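Local coordinates for 3-oxosteroid 1-dehydrogenase (PDB 7P18), which probably oxidises 3-oxosteroids to their 3-oxo-Delta(1) products with the help of a bound FAD cofactor, at residues E372-A375 with S379-P382; G398-M401 with I405-D408. All coordinates share one frame; numbering follows the deposited sequence.

Contact 1 (E372-A375 with S379-P382)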
ATOM      1  N   GLU A 372      -1.119 -15.465  14.147  1.00 25.46           N
ATOM      2  CA  GLU A 372      -1.919 -16.645  14.538  1.00 24.59           C
ATOM      3  C   GLU A 372      -0.971 -17.794  14.881  1.00 29.02           C
ATOM      4  O   GLU A 372      -1.173 -18.450  15.947  1.00 25.61           O
ATOM      5  CB  GLU A 372      -2.907 -17.037  13.440  1.00 30.65           C
ATOM      6  CG  GLU A 372      -3.946 -18.033  13.889  1.00 37.49           C
ATOM      7  CD  GLU A 372      -3.516 -19.485  13.983  1.00 49.94           C
ATOM      8  OE1 GLU A 372      -2.478 -19.851  13.345  1.00 57.44           O
ATOM      9  OE2 GLU A 372      -4.221 -20.260  14.706  1.00 57.55           O
ATOM     10  N   ASN A 373       0.041 -18.061  14.051  1.00 24.28           N
ATOM     11  CA  ASN A 373       0.989 -19.169  14.358  1.00 25.57           C
ATOM     12  C   ASN A 373       1.888 -18.797  15.558  1.00 24.40           C
ATOM     13  O   ASN A 373       2.208 -19.698  16.334  1.00 24.87           O
ATOM     14  CB  ASN A 373       1.832 -19.564  13.161  1.00 25.77           C
ATOM     15  CG  ASN A 373       2.613 -20.819  13.469  1.00 25.35           C
ATOM     16  OD1 ASN A 373       3.786 -20.743  13.790  1.00 27.86           O
ATOM     17  ND2 ASN A 373       1.938 -21.952  13.427  1.00 24.81           N
ATOM     18  N   HIS A 374       2.261 -17.540  15.725  1.00 25.14           N
ATOM     19  CA  HIS A 374       3.166 -17.083  16.815  1.00 24.80           C
ATOM     20  C   HIS A 374       2.509 -17.385  18.168  1.00 28.93           C
ATOM     21  O   HIS A 374       3.220 -17.780  19.080  1.00 28.53           O
ATOM     22  CB  HIS A 374       3.537 -15.624  16.628  1.00 25.63           C
ATOM     23  CG  HIS A 374       4.579 -15.142  17.560  1.00 27.56           C
ATOM     24  ND1 HIS A 374       5.885 -15.570  17.466  1.00 23.98           N
ATOM     25  CD2 HIS A 374       4.528 -14.285  18.598  1.00 27.26           C
ATOM     26  CE1 HIS A 374       6.595 -15.005  18.411  1.00 25.88           C
ATOM     27  NE2 HIS A 374       5.812 -14.188  19.101  1.00 23.99           N
ATOM     28  N   ALA A 375       1.182 -17.299  18.241  1.00 27.93           N
ATOM     29  CA  ALA A 375       0.403 -17.533  19.477  1.00 31.50           C
ATOM     30  C   ALA A 375       0.454 -19.024  19.822  1.00 36.59           C
ATOM     31  O   ALA A 375       0.437 -19.317  21.005  1.00 37.65           O
ATOM     32  CB  ALA A 375      -1.014 -17.020  19.320  1.00 32.04           C
ATOM     33  N   SER A 379       7.214 -18.725  17.759  1.00 29.49           N
ATOM     34  CA  SER A 379       8.368 -18.455  16.881  1.00 29.85           C
ATOM     35  C   SER A 379       7.923 -18.227  15.429  1.00 30.20           C
ATOM     36  O   SER A 379       8.556 -18.803  14.554  1.00 31.50           O
ATOM     37  CB  SER A 379       9.366 -19.611  16.964  1.00 31.94           C
ATOM     38  OG  SER A 379       8.712 -20.826  16.598  1.00 36.02           O
ATOM     39  N   ALA A 380       6.938 -17.369  15.172  1.00 26.67           N
ATOM     40  CA  ALA A 380       6.509 -17.013  13.794  1.00 24.37           C
ATOM     41  C   ALA A 380       6.523 -15.507  13.556  1.00 22.93           C
ATOM     42  O   ALA A 380       6.257 -15.111  12.434  1.00 23.36           O
ATOM     43  CB  ALA A 380       5.171 -17.631  13.534  1.00 23.44           C
ATOM     44  N   VAL A 381       6.805 -14.681  14.564  1.00 23.84           N
ATOM     45  CA  VAL A 381       7.066 -13.232  14.334  1.00 22.16           C
ATOM     46  C   VAL A 381       8.434 -12.937  14.912  1.00 24.68           C
ATOM     47  O   VAL A 381       8.532 -12.964  16.142  1.00 26.27           O
ATOM     48  CB  VAL A 381       5.983 -12.364  15.007  1.00 24.75           C
ATOM     49  CG1 VAL A 381       6.274 -10.885  14.825  1.00 26.04           C
ATOM     50  CG2 VAL A 381       4.595 -12.718  14.487  1.00 24.48           C
ATOM     51  N   PRO A 382       9.503 -12.724  14.105  1.00 23.32           N
ATOM     52  CA  PRO A 382       9.489 -12.933  12.655  1.00 21.67           C
ATOM     53  C   PRO A 382       9.464 -14.407  12.262  1.00 23.80           C
ATOM     54  O   PRO A 382       9.537 -15.276  13.106  1.00 21.18           O
ATOM     55  CB  PRO A 382      10.798 -12.310  12.174  1.00 23.53           C
ATOM     56  CG  PRO A 382      11.721 -12.470  13.354  1.00 24.18           C
ATOM     57  CD  PRO A 382      10.823 -12.277  14.564  1.00 25.25           C
TER
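His-374 ND1 takes the backbone N-H of Ala-380 in a hydrogen bond of 3.1 Å. The bond is fairly straight, with 163° at the hydrogen. The donor nitrogen lies close to the imidazole plane, at the ring edge. Because the partner is a backbone N-H, ND1 must be the acceptor; a neutral ring would then probably carry its proton on NE2. The ring reaches this place because its CG stands anti to the backbone N (chi1 -172°), which swings it off the last turn of the helix and over the following loop. Val-381 comes to one face of the ring. Its CB makes a CH-pi contact 4.1 Å from the centroid of the His-374 ring, 14° off the normal. The two side chains cross at about a right angle, and the CG2 branch of Val-381 rests 3.8 Å from His-374 CB. The imidazole is thus held at its edge by a polar bond and over a face by an aliphatic group, which limits its rotation. Ala-380 turns its methyl back toward the helix. Its CB sits 3.4 Å from Asn-373 OD1 and 3.6 Å from His-374 N. The same OD1 is hydrogen-bonded to Asn-350 ND2 and Ser-377 OG, so the methyl lies beside a side-chain amide oxygen already held by two hydrogen bonds. Pro-287 touches both His-374 and Val-381. Trp-292 and Ala-493 also pack on the valine. The contact is a helix-to-strand connection: the C-terminal part of helix 363-377 is tied by side chain to backbone to the short loop entering strand 383-387 of the antiparallel sheet, away from the FAD and steroid sites.

Contact 2 (G398-M401 with I405-D408)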
ATOM      1  N   GLY A 398      12.670  -8.930  -2.537  1.00 24.94           N
ATOM      2  CA  GLY A 398      12.819  -7.590  -1.957  1.00 25.81           C
ATOM      3  C   GLY A 398      14.078  -6.916  -2.459  1.00 27.57           C
ATOM      4  O   GLY A 398      14.244  -6.761  -3.673  1.00 26.40           O
ATOM      5  N   PRO A 399      15.037  -6.548  -1.573  1.00 26.90           N
ATOM      6  CA  PRO A 399      16.254  -5.893  -2.028  1.00 27.37           C
ATOM      7  C   PRO A 399      17.185  -6.794  -2.863  1.00 27.23           C
ATOM      8  O   PRO A 399      18.020  -6.252  -3.509  1.00 31.20           O
ATOM      9  CB  PRO A 399      16.956  -5.485  -0.723  1.00 29.04           C
ATOM     10  CG  PRO A 399      16.480  -6.534   0.267  1.00 28.96           C
ATOM     11  CD  PRO A 399      15.038  -6.785  -0.109  1.00 27.52           C
ATOM     12  N   LEU A 400      17.028  -8.112  -2.846  1.00 26.44           N
ATOM     13  CA  LEU A 400      17.887  -9.010  -3.668  1.00 31.28           C
ATOM     14  C   LEU A 400      17.364  -9.008  -5.106  1.00 32.86           C
ATOM     15  O   LEU A 400      16.198  -9.339  -5.307  1.00 29.41           O
ATOM     16  CB  LEU A 400      17.865 -10.442  -3.151  1.00 31.82           C
ATOM     17  CG  LEU A 400      18.517 -10.692  -1.805  1.00 32.33           C
ATOM     18  CD1 LEU A 400      18.579 -12.192  -1.560  1.00 30.82           C
ATOM     19  CD2 LEU A 400      19.912 -10.095  -1.771  1.00 35.47           C
ATOM     20  N   MET A 401      18.201  -8.613  -6.041  1.00 33.00           N
ATOM     21  CA  MET A 401      17.955  -8.798  -7.492  1.00 34.25           C
ATOM     22  C   MET A 401      18.417 -10.197  -7.880  1.00 30.57           C
ATOM     23  O   MET A 401      19.200 -10.824  -7.160  1.00 31.51           O
ATOM     24  CB  MET A 401      18.680  -7.714  -8.298  1.00 40.04           C
ATOM     25  CG  MET A 401      18.064  -6.321  -8.104  1.00 49.40           C
ATOM     26  SD  MET A 401      16.304  -6.331  -8.539  1.00 58.75           S
ATOM     27  CE  MET A 401      15.473  -6.353  -6.945  1.00 54.93           C
ATOM     28  N   ILE A 405      22.067 -11.276 -12.447  1.00 39.50           N
ATOM     29  CA  ILE A 405      22.490  -9.870 -12.726  1.00 42.28           C
ATOM     30  C   ILE A 405      23.217  -9.240 -11.525  1.00 44.70           C
ATOM     31  O   ILE A 405      23.922  -8.284 -11.773  1.00 46.29           O
ATOM     32  CB  ILE A 405      21.314  -9.001 -13.211  1.00 50.57           C
ATOM     33  CG1 ILE A 405      20.347  -8.618 -12.093  1.00 52.29           C
ATOM     34  CG2 ILE A 405      20.594  -9.682 -14.362  1.00 57.85           C
ATOM     35  CD1 ILE A 405      19.244  -7.680 -12.542  1.00 65.38           C
ATOM     36  N   GLN A 406      23.049  -9.730 -10.288  1.00 45.88           N
ATOM     37  CA  GLN A 406      23.663  -9.124  -9.062  1.00 51.27           C
ATOM     38  C   GLN A 406      24.196 -10.246  -8.179  1.00 44.73           C
ATOM     39  O   GLN A 406      23.428 -11.028  -7.639  1.00 51.82           O
ATOM     40  CB  GLN A 406      22.638  -8.258  -8.314  1.00 57.33           C
ATOM     41  CG  GLN A 406      22.829  -8.170  -6.796  1.00 66.68           C
ATOM     42  CD  GLN A 406      21.565  -7.941  -5.995  1.00 68.06           C
ATOM     43  OE1 GLN A 406      20.928  -6.893  -6.083  1.00 69.78           O
ATOM     44  NE2 GLN A 406      21.201  -8.894  -5.149  1.00 59.72           N
ATOM     45  N   PRO A 407      25.522 -10.358  -7.986  1.00 43.80           N
ATOM     46  CA  PRO A 407      26.079 -11.375  -7.092  1.00 44.99           C
ATOM     47  C   PRO A 407      25.811 -11.013  -5.626  1.00 35.43           C
ATOM     48  O   PRO A 407      25.456  -9.901  -5.376  1.00 38.86           O
ATOM     49  CB  PRO A 407      27.585 -11.328  -7.394  1.00 46.56           C
ATOM     50  CG  PRO A 407      27.811  -9.887  -7.813  1.00 48.35           C
ATOM     51  CD  PRO A 407      26.556  -9.484  -8.564  1.00 43.54           C
ATOM     52  N   ASP A 408      25.959 -11.981  -4.729  1.00 34.74           N
ATOM     53  CA  ASP A 408      25.802 -11.826  -3.266  1.00 32.29           C
ATOM     54  C   ASP A 408      26.667 -10.662  -2.769  1.00 39.84           C
ATOM     55  O   ASP A 408      27.849 -10.580  -3.156  1.00 38.60           O
ATOM     56  CB  ASP A 408      26.122 -13.138  -2.557  1.00 31.75           C
ATOM     57  CG  ASP A 408      25.128 -14.247  -2.824  1.00 28.41           C
ATOM     58  OD1 ASP A 408      24.083 -13.947  -3.429  1.00 32.10           O
ATOM     59  OD2 ASP A 408      25.373 -15.378  -2.362  1.00 31.20           O
TER
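Chi1 of Gln-406 (150°) turns CG away from its own nitrogen, and the extended chain beyond carries the amide across to the backbone of Met-401. There OE1 accepts a weak hydrogen bond from Met-401 N, 3.2 Å long with 155° at the hydrogen. NE2 lies 3.1 Å from the same Met-401 N, but both are donors and do not bond. The N-H meets the amide obliquely from above its plane, between OE1 and NE2, which fits the weak bond. The NE2 end also meets Leu-400, 3.8 Å from CD2, and the two side chains cross at about a right angle. Met-401 CB packs 3.3 Å from Gln-406 OE1, and 4.2 Å from Ile-405 CG1. Its thioether end bends away. Arg-392 of helix 389-394 touches Leu-400 and Gln-406, donates a hydrogen bond to Met-401 O and forms a salt bridge with Asp-408. With an alanine at Gln-406, Met-401 N is likely to lose this weak acceptor, and a gap would probably open beside Leu-400 CD2 and Met-401 CB. This is a surface loop turning back on itself, between helix 389-394 and strand 418-420, with a side chain rather than a backbone pair bridging its two arms.

The contacts follow in series along the chain: contact 1 closes before contact 2 opens. Between them run strand 383-387 and helix 389-394. Their centres are 28 Å apart and their nearest atoms about 14 Å, so they do not touch. Each centre lies 23 Å from the centre of the chain. The shared element is the antiparallel sheet built around strand 486-502. The side chain of Met-401 in contact 2 is about 9 Å from the bound androsta-1,4-diene-3,17-dione (ANB). The two contacts hold separate connections entering strands 383-387 and 418-420 of the same sheet, and both lie away from the residues that bind FAD and the steroid.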